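Local atomic coordinates of beta-L-arabinobiosidase (Bacteroides thetaiotaomicron, PDB entry 5MQR), a protein that is a multidomain glycoside hydrolase of a gut bacterium that probably cleaves arabinofuranosyl linkages during the breakdown of plant pectin. Residues D490-N495 with R566-T571; I497-L502 with A559-I564; Y126-G131 with M140-L145; Y132-R137 with P179-G184. All coordinates share one frame; numbering follows the deposited sequence.

Contact 1 (D490-N495 with R566-T571); sequences DFLDEN and RIVFRT. With NA (sodium ion), chain I.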
loop_
_atom_site.group_PDB
_atom_site.type_symbol
_atom_site.label_atom_id
_atom_site.label_comp_id
_atom_site.label_asym_id
_atom_site.label_seq_id
_atom_site.Cartn_x
_atom_site.Cartn_y
_atom_site.Cartn_z
ATOM N N ASP A 490 -7.344 22.301 10.612
ATOM C CA ASP A 490 -5.924 22.130 10.898
ATOM C C ASP A 490 -5.239 21.339 9.775
ATOM O O ASP A 490 -5.808 20.403 9.249
ATOM C CB ASP A 490 -5.722 21.359 12.220
ATOM C CG ASP A 490 -6.020 22.194 13.464
ATOM O OD1 ASP A 490 -6.513 23.353 13.340
ATOM O OD2 ASP A 490 -5.782 21.659 14.589
ATOM N N PHE A 491 -3.998 21.699 9.471
ATOM C CA PHE A 491 -3.176 20.967 8.509
ATOM C C PHE A 491 -2.050 20.318 9.299
ATOM O O PHE A 491 -1.249 21.017 9.891
ATOM C CB PHE A 491 -2.662 21.932 7.461
ATOM C CG PHE A 491 -3.761 22.678 6.764
ATOM C CD1 PHE A 491 -4.282 23.848 7.314
ATOM C CD2 PHE A 491 -4.319 22.180 5.597
ATOM C CE1 PHE A 491 -5.314 24.531 6.682
ATOM C CE2 PHE A 491 -5.342 22.854 4.962
ATOM C CZ PHE A 491 -5.842 24.031 5.500
ATOM N N LEU A 492 -2.029 18.993 9.324
ATOM C CA LEU A 492 -1.179 18.235 10.248
ATOM C C LEU A 492 -0.113 17.386 9.563
ATOM O O LEU A 492 -0.350 16.813 8.513
ATOM C CB LEU A 492 -1.988 17.262 11.089
ATOM C CG LEU A 492 -3.117 17.668 12.008
ATOM C CD1 LEU A 492 -3.508 16.479 12.877
ATOM C CD2 LEU A 492 -2.722 18.838 12.875
ATOM N N ASP A 493 1.037 17.271 10.223
ATOM C CA ASP A 493 2.029 16.274 9.881
ATOM C C ASP A 493 1.764 14.951 10.633
ATOM O O ASP A 493 0.747 14.757 11.320
ATOM C CB ASP A 493 3.463 16.856 10.029
ATOM C CG ASP A 493 4.026 16.815 11.466
ATOM O OD1 ASP A 493 3.305 16.468 12.438
ATOM O OD2 ASP A 493 5.236 17.126 11.613
ATOM N N GLU A 494 2.665 14.020 10.424
ATOM C CA GLU A 494 2.555 12.665 10.979
ATOM C C GLU A 494 2.775 12.611 12.480
ATOM O O GLU A 494 2.568 11.562 13.053
ATOM C CB GLU A 494 3.569 11.728 10.300
ATOM C CG GLU A 494 5.003 12.276 10.369
ATOM C CD GLU A 494 6.088 11.301 9.976
ATOM O OE1 GLU A 494 5.826 10.068 9.844
ATOM O OE2 GLU A 494 7.226 11.807 9.828
ATOM N N ASN A 495 3.256 13.697 13.103
ATOM C CA ASN A 495 3.380 13.766 14.552
ATOM C C ASN A 495 2.369 14.695 15.225
ATOM O O ASN A 495 2.601 15.170 16.350
ATOM C CB ASN A 495 4.818 14.136 14.913
ATOM C CG ASN A 495 5.815 13.059 14.485
ATOM O OD1 ASN A 495 5.577 11.848 14.617
ATOM N ND2 ASN A 495 6.891 13.490 13.924
ATOM N N ARG A 566 -2.510 15.429 6.594
ATOM C CA ARG A 566 -3.898 15.426 7.054
ATOM C C ARG A 566 -4.504 16.799 7.108
ATOM O O ARG A 566 -3.840 17.747 7.522
ATOM C CB ARG A 566 -3.997 14.863 8.456
ATOM C CG ARG A 566 -4.049 13.370 8.490
ATOM C CD ARG A 566 -4.087 12.927 9.923
ATOM N NE ARG A 566 -2.784 13.024 10.557
ATOM C CZ ARG A 566 -2.569 12.980 11.872
ATOM N NH1 ARG A 566 -3.581 12.901 12.738
ATOM N NH2 ARG A 566 -1.325 13.022 12.315
ATOM N N ILE A 567 -5.778 16.862 6.725
ATOM C CA ILE A 567 -6.628 18.010 6.974
ATOM C C ILE A 567 -7.716 17.551 7.948
ATOM O O ILE A 567 -8.345 16.526 7.729
ATOM C CB ILE A 567 -7.238 18.596 5.671
ATOM C CG1 ILE A 567 -6.137 18.935 4.659
ATOM C CG2 ILE A 567 -7.999 19.882 5.950
ATOM C CD1 ILE A 567 -5.927 17.832 3.664
ATOM N N VAL A 568 -7.906 18.326 9.021
ATOM C CA VAL A 568 -8.780 18.003 10.149
ATOM C C VAL A 568 -9.827 19.106 10.261
ATOM O O VAL A 568 -9.493 20.298 10.207
ATOM C CB VAL A 568 -7.980 17.921 11.480
ATOM C CG1 VAL A 568 -8.898 17.755 12.693
ATOM C CG2 VAL A 568 -6.973 16.776 11.438
ATOM N N PHE A 569 -11.088 18.707 10.414
ATOM C CA PHE A 569 -12.195 19.637 10.614
ATOM C C PHE A 569 -12.801 19.239 11.963
ATOM O O PHE A 569 -13.258 18.085 12.127
ATOM C CB PHE A 569 -13.230 19.540 9.480
ATOM C CG PHE A 569 -12.675 19.780 8.087
ATOM C CD1 PHE A 569 -11.945 18.810 7.438
ATOM C CD2 PHE A 569 -12.949 20.951 7.408
ATOM C CE1 PHE A 569 -11.448 19.014 6.158
ATOM C CE2 PHE A 569 -12.472 21.169 6.125
ATOM C CZ PHE A 569 -11.729 20.200 5.489
ATOM N N ARG A 570 -12.790 20.169 12.930
ATOM C CA ARG A 570 -13.186 19.872 14.310
ATOM C C ARG A 570 -14.083 20.982 14.864
ATOM O O ARG A 570 -13.718 22.161 14.783
ATOM C CB ARG A 570 -11.923 19.767 15.172
ATOM C CG ARG A 570 -12.167 19.368 16.611
ATOM C CD ARG A 570 -10.908 19.428 17.465
ATOM N NE ARG A 570 -10.038 20.532 17.087
ATOM C CZ ARG A 570 -8.870 20.425 16.461
ATOM N NH1 ARG A 570 -8.361 19.245 16.147
ATOM N NH2 ARG A 570 -8.196 21.531 16.140
ATOM N N THR A 571 -15.216 20.625 15.469
ATOM C CA THR A 571 -16.182 21.653 15.921
ATOM C C THR A 571 -15.889 22.148 17.346
ATOM O O THR A 571 -16.796 22.400 18.115
ATOM C CB THR A 571 -17.643 21.153 15.837
ATOM O OG1 THR A 571 -17.850 20.119 16.799
ATOM C CG2 THR A 571 -17.953 20.627 14.427
HETATM NA NA NA I . 3.855 9.982 14.441
HETATM O O HOH W 1 -5.700 18.858 14.958
HETATM O O HOH W 2 0.055 12.229 14.271
HETATM O O HOH W 3 5.068 9.159 16.218
HETATM O O HOH W 4 2.700 8.495 13.530
HETATM O O HOH W 5 6.058 9.508 13.301
#

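Contact 2 (I497-L502 with A559-I564); sequences IACSRL and APVATI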
loop_
_atom_site.group_PDB
_atom_site.type_symbol
_atom_site.label_atom_id
_atom_site.label_comp_id
_atom_site.label_asym_id
_atom_site.label_seq_id
_atom_site.Cartn_x
_atom_site.Cartn_y
_atom_site.Cartn_z
ATOM N N ILE A 497 1.727 17.706 14.521
ATOM C CA ILE A 497 2.063 19.123 14.512
ATOM C C ILE A 497 1.134 19.765 13.484
ATOM O O ILE A 497 1.064 19.314 12.333
ATOM C CB ILE A 497 3.533 19.416 14.124
ATOM C CG1 ILE A 497 4.527 18.622 14.984
ATOM C CG2 ILE A 497 3.798 20.915 14.187
ATOM C CD1 ILE A 497 4.193 18.643 16.453
ATOM N N ALA A 498 0.390 20.782 13.915
ATOM C CA ALA A 498 -0.418 21.575 12.992
ATOM C C ALA A 498 0.462 22.726 12.555
ATOM O O ALA A 498 0.957 23.510 13.397
ATOM C CB ALA A 498 -1.694 22.095 13.657
ATOM N N CYS A 499 0.669 22.832 11.246
ATOM C CA CYS A 499 1.435 23.950 10.717
ATOM C C CYS A 499 0.620 25.238 10.580
ATOM O O CYS A 499 1.159 26.354 10.617
ATOM C CB CYS A 499 2.082 23.554 9.380
ATOM S SG CYS A 499 0.923 23.153 8.080
ATOM N N SER A 500 -0.683 25.088 10.420
ATOM C CA SER A 500 -1.572 26.236 10.372
ATOM C C SER A 500 -2.949 25.825 10.825
ATOM O O SER A 500 -3.254 24.639 10.895
ATOM C CB SER A 500 -1.641 26.807 8.947
ATOM O OG SER A 500 -2.107 28.146 8.985
ATOM N N ARG A 501 -3.772 26.822 11.127
ATOM C CA ARG A 501 -5.149 26.611 11.547
ATOM C C ARG A 501 -6.033 27.732 11.005
ATOM O O ARG A 501 -5.651 28.893 11.072
ATOM C CB ARG A 501 -5.247 26.559 13.067
ATOM C CG ARG A 501 -6.658 26.709 13.629
ATOM C CD ARG A 501 -6.679 26.538 15.138
ATOM N NE ARG A 501 -6.183 25.204 15.483
ATOM C CZ ARG A 501 -5.510 24.872 16.586
ATOM N NH1 ARG A 501 -5.254 25.767 17.542
ATOM N NH2 ARG A 501 -5.096 23.613 16.736
ATOM N N LEU A 502 -7.204 27.361 10.482
ATOM C CA LEU A 502 -8.265 28.306 10.122
ATOM C C LEU A 502 -9.417 28.065 11.091
ATOM O O LEU A 502 -9.585 26.939 11.565
ATOM C CB LEU A 502 -8.724 28.122 8.670
ATOM C CG LEU A 502 -7.609 27.908 7.625
ATOM C CD1 LEU A 502 -8.192 27.553 6.261
ATOM C CD2 LEU A 502 -6.658 29.095 7.547
ATOM N N ALA A 559 3.761 26.560 13.157
ATOM C CA ALA A 559 4.694 25.492 13.480
ATOM C C ALA A 559 5.256 24.917 12.193
ATOM O O ALA A 559 4.510 24.673 11.255
ATOM C CB ALA A 559 4.004 24.384 14.276
ATOM N N PRO A 560 6.575 24.679 12.144
ATOM C CA PRO A 560 7.148 24.091 10.954
ATOM C C PRO A 560 6.888 22.581 10.874
ATOM O O PRO A 560 6.789 21.903 11.897
ATOM C CB PRO A 560 8.637 24.413 11.109
ATOM C CG PRO A 560 8.854 24.447 12.578
ATOM C CD PRO A 560 7.614 25.076 13.115
ATOM N N VAL A 561 6.717 22.086 9.650
ATOM C CA VAL A 561 6.608 20.646 9.377
ATOM C C VAL A 561 7.392 20.305 8.092
ATOM O O VAL A 561 7.658 21.172 7.276
ATOM C CB VAL A 561 5.149 20.186 9.216
ATOM C CG1 VAL A 561 4.346 20.423 10.477
ATOM C CG2 VAL A 561 4.488 20.870 8.014
ATOM N N ALA A 562 7.740 19.039 7.931
ATOM C CA ALA A 562 8.427 18.578 6.732
ATOM C C ALA A 562 7.408 18.385 5.613
ATOM O O ALA A 562 7.649 18.772 4.471
ATOM C CB ALA A 562 9.180 17.266 6.990
ATOM N N THR A 563 6.302 17.736 5.946
ATOM C CA THR A 563 5.221 17.472 5.011
ATOM C C THR A 563 3.915 17.511 5.753
ATOM O O THR A 563 3.889 17.380 6.980
ATOM C CB THR A 563 5.308 16.075 4.391
ATOM O OG1 THR A 563 5.343 15.093 5.428
ATOM C CG2 THR A 563 6.542 15.939 3.527
ATOM N N ILE A 564 2.850 17.696 4.979
ATOM C CA ILE A 564 1.496 17.717 5.477
ATOM C C ILE A 564 0.795 16.475 4.972
ATOM O O ILE A 564 0.803 16.205 3.766
ATOM C CB ILE A 564 0.764 18.950 4.944
ATOM C CG1 ILE A 564 1.477 20.213 5.433
ATOM C CG2 ILE A 564 -0.717 18.925 5.344
ATOM C CD1 ILE A 564 1.564 21.279 4.360
#

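Contact 3 (Y126-G131 with M140-L145); sequences YKVPDG and MQAKDL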
loop_
_atom_site.group_PDB
_atom_site.type_symbol
_atom_site.label_atom_id
_atom_site.label_comp_id
_atom_site.label_asym_id
_atom_site.label_seq_id
_atom_site.Cartn_x
_atom_site.Cartn_y
_atom_site.Cartn_z
ATOM N N TYR A 126 -28.864 -8.642 41.042
ATOM C CA TYR A 126 -29.039 -9.927 41.720
ATOM C C TYR A 126 -28.812 -9.751 43.210
ATOM O O TYR A 126 -27.871 -9.093 43.618
ATOM C CB TYR A 126 -28.044 -10.933 41.148
ATOM C CG TYR A 126 -28.203 -12.362 41.627
ATOM C CD1 TYR A 126 -27.709 -12.765 42.884
ATOM C CD2 TYR A 126 -28.826 -13.333 40.815
ATOM C CE1 TYR A 126 -27.862 -14.076 43.330
ATOM C CE2 TYR A 126 -28.969 -14.650 41.251
ATOM C CZ TYR A 126 -28.493 -15.016 42.512
ATOM O OH TYR A 126 -28.613 -16.303 42.950
ATOM N N LYS A 127 -29.666 -10.362 44.018
ATOM C CA LYS A 127 -29.554 -10.292 45.477
ATOM C C LYS A 127 -28.494 -11.210 46.024
ATOM O O LYS A 127 -28.593 -12.409 45.869
ATOM C CB LYS A 127 -30.885 -10.650 46.142
ATOM C CG LYS A 127 -31.828 -9.467 46.190
ATOM C CD LYS A 127 -33.322 -9.831 46.275
ATOM C CE LYS A 127 -34.130 -8.952 45.296
ATOM N NZ LYS A 127 -35.515 -8.671 45.779
ATOM N N VAL A 128 -27.492 -10.636 46.679
ATOM C CA VAL A 128 -26.553 -11.413 47.487
ATOM C C VAL A 128 -27.376 -11.941 48.664
ATOM O O VAL A 128 -28.124 -11.157 49.262
ATOM C CB VAL A 128 -25.396 -10.550 48.027
ATOM C CG1 VAL A 128 -24.449 -11.389 48.878
ATOM C CG2 VAL A 128 -24.650 -9.880 46.886
ATOM N N PRO A 129 -27.294 -13.254 48.985
ATOM C CA PRO A 129 -28.150 -13.699 50.096
ATOM C C PRO A 129 -27.779 -13.018 51.433
ATOM O O PRO A 129 -26.588 -12.868 51.744
ATOM C CB PRO A 129 -27.936 -15.228 50.157
ATOM C CG PRO A 129 -27.097 -15.598 49.005
ATOM C CD PRO A 129 -26.491 -14.354 48.425
ATOM N N ASP A 130 -28.800 -12.569 52.165
ATOM C CA ASP A 130 -28.639 -12.045 53.522
ATOM C C ASP A 130 -27.861 -13.069 54.362
ATOM O O ASP A 130 -28.246 -14.242 54.401
ATOM C CB ASP A 130 -30.019 -11.785 54.167
ATOM C CG ASP A 130 -30.706 -10.492 53.667
ATOM O OD1 ASP A 130 -30.167 -9.747 52.822
ATOM O OD2 ASP A 130 -31.826 -10.212 54.139
ATOM N N GLY A 131 -26.768 -12.640 54.991
ATOM C CA GLY A 131 -25.941 -13.512 55.826
ATOM C C GLY A 131 -24.645 -13.974 55.190
ATOM O O GLY A 131 -23.860 -14.680 55.825
HETATM N N MSE A 140 -18.685 -8.253 59.290
HETATM C CA MSE A 140 -19.642 -7.760 58.287
HETATM C C MSE A 140 -20.536 -8.875 57.805
HETATM O O MSE A 140 -20.153 -10.035 57.796
HETATM C CB MSE A 140 -18.907 -7.169 57.084
HETATM C CG MSE A 140 -17.965 -6.033 57.500
HETATM SE SE MSE A 140 -17.376 -4.898 55.977
HETATM C CE MSE A 140 -19.147 -4.178 55.452
ATOM N N GLN A 141 -21.749 -8.523 57.411
ATOM C CA GLN A 141 -22.678 -9.461 56.793
ATOM C C GLN A 141 -23.409 -8.753 55.693
ATOM O O GLN A 141 -23.568 -7.535 55.733
ATOM C CB GLN A 141 -23.732 -9.927 57.781
ATOM C CG GLN A 141 -23.230 -10.811 58.888
ATOM C CD GLN A 141 -24.323 -11.139 59.882
ATOM O OE1 GLN A 141 -25.513 -11.011 59.587
ATOM N NE2 GLN A 141 -23.922 -11.570 61.065
ATOM N N ALA A 142 -23.874 -9.525 54.723
ATOM C CA ALA A 142 -24.695 -8.979 53.659
ATOM C C ALA A 142 -26.054 -8.714 54.240
ATOM O O ALA A 142 -26.624 -9.578 54.904
ATOM C CB ALA A 142 -24.813 -9.956 52.506
ATOM N N LYS A 143 -26.562 -7.511 54.023
ATOM C CA LYS A 143 -27.970 -7.255 54.272
ATOM C C LYS A 143 -28.519 -6.333 53.197
ATOM O O LYS A 143 -27.977 -5.249 52.980
ATOM C CB LYS A 143 -28.209 -6.680 55.675
ATOM C CG LYS A 143 -29.695 -6.446 55.940
ATOM C CD LYS A 143 -30.162 -6.894 57.313
ATOM C CE LYS A 143 -31.640 -7.259 57.269
ATOM N NZ LYS A 143 -32.246 -7.210 58.629
ATOM N N ASP A 144 -29.593 -6.782 52.536
ATOM C CA ASP A 144 -30.227 -6.051 51.420
ATOM C C ASP A 144 -29.197 -5.575 50.377
ATOM O O ASP A 144 -29.278 -4.456 49.869
ATOM C CB ASP A 144 -31.048 -4.864 51.961
ATOM C CG ASP A 144 -32.146 -5.298 52.929
ATOM O OD1 ASP A 144 -32.865 -6.285 52.621
ATOM O OD2 ASP A 144 -32.289 -4.639 53.984
ATOM N N LEU A 145 -28.231 -6.448 50.098
ATOM C CA LEU A 145 -27.103 -6.158 49.233
ATOM C C LEU A 145 -27.289 -6.737 47.821
ATOM O O LEU A 145 -27.634 -7.912 47.648
ATOM C CB LEU A 145 -25.817 -6.725 49.853
ATOM C CG LEU A 145 -24.504 -6.422 49.138
ATOM C CD1 LEU A 145 -24.215 -4.925 49.193
ATOM C CD2 LEU A 145 -23.372 -7.244 49.740
HETATM O O HOH W 6 -28.103 -9.177 51.241
#

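Contact 4 (Y132-R137 with P179-G184); sequences YTKESR and PNDGNG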
loop_
_atom_site.group_PDB
_atom_site.type_symbol
_atom_site.label_atom_id
_atom_site.label_comp_id
_atom_site.label_asym_id
_atom_site.label_seq_id
_atom_site.Cartn_x
_atom_site.Cartn_y
_atom_site.Cartn_z
ATOM N N TYR A 132 -24.413 -13.582 53.938
ATOM C CA TYR A 132 -23.152 -13.858 53.243
ATOM C C TYR A 132 -21.986 -13.169 53.952
ATOM O O TYR A 132 -22.130 -12.018 54.395
ATOM C CB TYR A 132 -23.232 -13.355 51.791
ATOM C CG TYR A 132 -21.933 -13.422 51.016
ATOM C CD1 TYR A 132 -21.025 -12.371 51.053
ATOM C CD2 TYR A 132 -21.612 -14.546 50.246
ATOM C CE1 TYR A 132 -19.822 -12.431 50.355
ATOM C CE2 TYR A 132 -20.415 -14.616 49.540
ATOM C CZ TYR A 132 -19.527 -13.550 49.587
ATOM O OH TYR A 132 -18.353 -13.589 48.860
ATOM N N THR A 133 -20.843 -13.861 54.024
ATOM C CA THR A 133 -19.632 -13.345 54.662
ATOM C C THR A 133 -18.438 -13.692 53.799
ATOM O O THR A 133 -18.533 -14.536 52.912
ATOM C CB THR A 133 -19.421 -13.904 56.111
ATOM O OG1 THR A 133 -19.252 -15.322 56.072
ATOM C CG2 THR A 133 -20.604 -13.593 57.014
ATOM N N LYS A 134 -17.345 -12.969 54.029
ATOM C CA LYS A 134 -16.026 -13.299 53.532
ATOM C C LYS A 134 -15.065 -13.329 54.719
ATOM O O LYS A 134 -15.238 -12.575 55.693
ATOM C CB LYS A 134 -15.521 -12.231 52.578
ATOM C CG LYS A 134 -16.422 -11.928 51.409
ATOM C CD LYS A 134 -15.644 -11.098 50.412
ATOM C CE LYS A 134 -16.484 -10.769 49.205
ATOM N NZ LYS A 134 -15.671 -10.198 48.116
ATOM N N GLU A 135 -14.034 -14.169 54.600
ATOM C CA GLU A 135 -12.920 -14.227 55.566
ATOM C C GLU A 135 -12.152 -12.897 55.699
ATOM O O GLU A 135 -11.670 -12.561 56.794
ATOM C CB GLU A 135 -11.930 -15.336 55.183
ATOM C CG GLU A 135 -12.486 -16.742 55.355
ATOM C CD GLU A 135 -11.392 -17.795 55.359
ATOM O OE1 GLU A 135 -10.672 -17.916 54.344
ATOM O OE2 GLU A 135 -11.249 -18.493 56.388
ATOM N N SER A 136 -12.052 -12.149 54.596
ATOM C CA SER A 136 -11.354 -10.853 54.581
ATOM C C SER A 136 -12.125 -9.663 55.210
ATOM O O SER A 136 -11.563 -8.575 55.326
ATOM C CB SER A 136 -10.946 -10.493 53.143
ATOM O OG SER A 136 -12.084 -10.211 52.346
ATOM N N ARG A 137 -13.386 -9.858 55.611
ATOM C CA ARG A 137 -14.192 -8.781 56.201
ATOM C C ARG A 137 -14.909 -9.238 57.480
ATOM O O ARG A 137 -16.152 -9.255 57.531
ATOM C CB ARG A 137 -15.192 -8.255 55.155
ATOM C CG ARG A 137 -14.555 -7.539 53.963
ATOM C CD ARG A 137 -13.945 -6.213 54.385
ATOM N NE ARG A 137 -13.628 -5.326 53.266
ATOM C CZ ARG A 137 -12.558 -5.421 52.482
ATOM N NH1 ARG A 137 -11.673 -6.394 52.642
ATOM N NH2 ARG A 137 -12.376 -4.527 51.515
ATOM N N PRO A 179 -14.943 -8.217 44.146
ATOM C CA PRO A 179 -15.955 -9.212 43.761
ATOM C C PRO A 179 -15.388 -10.397 42.950
ATOM O O PRO A 179 -16.062 -11.420 42.795
ATOM C CB PRO A 179 -16.927 -8.389 42.907
ATOM C CG PRO A 179 -16.066 -7.352 42.273
ATOM C CD PRO A 179 -15.076 -6.982 43.346
ATOM N N ASN A 180 -14.158 -10.258 42.457
ATOM C CA ASN A 180 -13.499 -11.286 41.657
ATOM C C ASN A 180 -12.462 -12.008 42.491
ATOM O O ASN A 180 -11.353 -12.273 42.019
ATOM C CB ASN A 180 -12.827 -10.643 40.451
ATOM C CG ASN A 180 -13.728 -9.652 39.762
ATOM O OD1 ASN A 180 -14.937 -9.885 39.611
ATOM N ND2 ASN A 180 -13.154 -8.529 39.348
ATOM N N ASP A 181 -12.843 -12.326 43.732
ATOM C CA ASP A 181 -11.938 -12.935 44.716
ATOM C C ASP A 181 -12.076 -14.481 44.739
ATOM O O ASP A 181 -11.399 -15.161 45.528
ATOM C CB ASP A 181 -12.199 -12.352 46.112
ATOM C CG ASP A 181 -13.635 -12.553 46.578
ATOM O OD1 ASP A 181 -14.489 -12.947 45.749
ATOM O OD2 ASP A 181 -13.917 -12.295 47.768
ATOM N N GLY A 182 -12.964 -15.009 43.892
ATOM C CA GLY A 182 -13.275 -16.428 43.874
ATOM C C GLY A 182 -14.223 -16.825 44.990
ATOM O O GLY A 182 -14.378 -18.021 45.261
ATOM N N ASN A 183 -14.857 -15.837 45.633
ATOM C CA ASN A 183 -15.893 -16.085 46.638
ATOM C C ASN A 183 -17.220 -15.485 46.162
ATOM O O ASN A 183 -18.107 -15.240 46.985
ATOM C CB ASN A 183 -15.519 -15.483 48.004
ATOM C CG ASN A 183 -14.106 -15.844 48.456
ATOM O OD1 ASN A 183 -13.283 -14.972 48.710
ATOM N ND2 ASN A 183 -13.830 -17.114 48.556
ATOM N N GLY A 184 -17.356 -15.271 44.841
ATOM C CA GLY A 184 -18.587 -14.739 44.259
ATOM C C GLY A 184 -19.736 -15.739 44.266
ATOM O O GLY A 184 -19.741 -16.708 45.027
HETATM O O HOH W 7 -17.220 -12.074 45.801
#

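Contact 1 (D490-N495 with R566-T571)
D490, F491 and L492 pair antiparallel with V568, I567 and R566, making strands 487-492 and 564-570 neighbours in the large mixed sheet that runs through the sialidase-like CBM domain. D490-V568 and L492-R566 are hydrogen-bonded pairs; F491-I567 between them is non-hydrogen-bonded, and F491 CD2 rests 3.8 Å from I567 CG1. On the face bearing D490 and L492, R570 NH2 makes a salt bridge of 2.9 Å to D490 OD2. The carboxylate oxygen lies in the guanidinium plane, yet the nitrogen approaches from above the carboxylate, the two planes being 66° apart. R570 gets there with CG anti to the backbone N (chi1 -176°) and a bend at chi3. A water links OD2 to R570 NH1, OD1 binds R501, and R570 NH2 also reaches Q488. With an alanine at D490, R570 and R501 would probably both lose their shared carboxylate, leaving the buried R570 freer to turn. L492 CD1 sits over one face of the R566 guanidinium, 3.6 Å from NH1, which is salt-bridged to E462. D493 OD1 accepts from N495 N in an Asx turn, and beyond it E494 O and N495 OD1 bind sodium with Q44 and three waters, N495 OD1 at 2.5 Å from the ion.

Contact 2 (I497-L502 with A559-I564)
I497 turns CG2 anti to its backbone N (CG1 at chi1 -53°), which brings this methyl against A559 and V561, whereas C499 places SG between its own backbone N and carbonyl carbon (chi1 63°), aiming the sulfur at I564. The I497 methyl does most of the touching: CG2 lies 3.5 Å from A559 CB, tighter than an ordinary methyl contact, and 3.8 Å from V561 CG1. The A559 methyl is pinned on a second side by the backbone, with A498 O 3.3 Å from A559 CB. At C499 the chain turns a corner, and here the main chains meet most closely, C499 CA directing a CA-H...O contact of 3.2 Å to A559 O. C499 CB then packs 3.9 Å from V561 CG2, and C499 SG completes the patch 4.0 Å from I564 CG1. Apart from that CA-H...O contact, small apolar groups carry most of the packing. Segment 559-564 belongs to the crossing that leads from strand 550-556 of one sheet to strand 564-570 of the other, while S500 and L502 touch strand 542-547 of the first sheet; such a sheet-to-sheet connection packed against a bent strand is consistent with a beta-sandwich, as expected of a CBM-like domain.

Contact 3 (Y126-G131 with M140-L145)
V128 and L145 run alongside each other with their side chains in the same sense, V128 CG2 4.1 Å from L145 CD2. The other V128 methyl, CG1, held anti to the backbone N (chi1 179°), is turned onto the A142 methyl, V128 CG1 to A142 CB being 3.9 Å; P129 O also packs on that methyl. Backbone bonds flank this apolar cluster: V128 N to L145 O at 2.9 Å and G131 N to A142 O at 3.1 Å. At the solvent side D130 OD1 accepts from D144 N at 3.0 Å, on the syn side of the carboxylate but 31° out of its plane. A water bridges the two segments, donating to V128 O and to D130 OD1 and accepting from L145 N, so OD1 is gripped twice. The carboxylates of D130 and D144 come within 4.3 Å (OD2 to OD1), a like-charge approach that nearby K143 may ease. G131 has a positive phi of 103°, where a CB would crowd the preceding carbonyl. Farther out, the Y126 OH bonds to D216 N and its ring meets that of Y169. Both arms belong to the linker from strand 120-123, outermost in one four-stranded propeller sheet, to strand 148-157, the edge strand of the next, and Y126 pairs with A147 just before that strand.

Contact 4 (Y132-R137 with P179-G184)
An Asx turn in the N-terminal beta-propeller meets the linker between two of its sheets, and Y132 and K134 of the linker bind to it. The turn is made by D181, whose OD1 accepts from N183 N at 2.9 Å from above the carboxylate plane. The other oxygen faces the linker: K134 NZ forms a salt bridge of 2.8 Å to D181 OD2, approaching over the other face of the carboxylate (54° out of its plane). K134 stretches fully beyond CG, CE passing at the edge of the Y132 ring, and its ammonium also binds D177 and V171 O, so several oxygens grip one buried charge. Y132 swings CG anti to the backbone N (chi1 173°), and its hydroxyl donates a short bond of 2.5 Å from OH to N183 O, entering well above the carbonyl plane rather than along a lone pair. This OH rests 3.5 Å from N183 CB. Were D181 an alanine, K134 would probably be left to D177 and V171 O alone among the partners named, and N183 N would lose the acceptor that closes the turn. From K134 to R137 the linker folds into a type I turn, and R137 is salt-bridged to D174. The linker leads into edge strand 148-157; the loop 179-184 joins strands 163-170 and 186-192 of that sheet, with P179 and N180 touching I148 and H150.

Contacts 1 and 2 share the CBM-like domain and touch, contact 2 nested in the loop that contact 1 closes; strands 487-492 and 498-504 are sheet neighbours, C499 N bonding to F491 O. Contact 1 is buried, uniting regular strand pairing with paired charges, whereas contact 2 is a partly buried apolar patch at a corner. Contacts 3 and 4, over 50 Å away between centres, belong to the propeller, lack regular strands and are partly buried, contact 3 the more exposed. They alternate along the chain, meeting where A142 N bonds to Y132 O. Contact 3 closes a linker upon itself through backbone bonds, the D130 carboxylate and a water; contact 4 ties it to another loop through lysine and tyrosine.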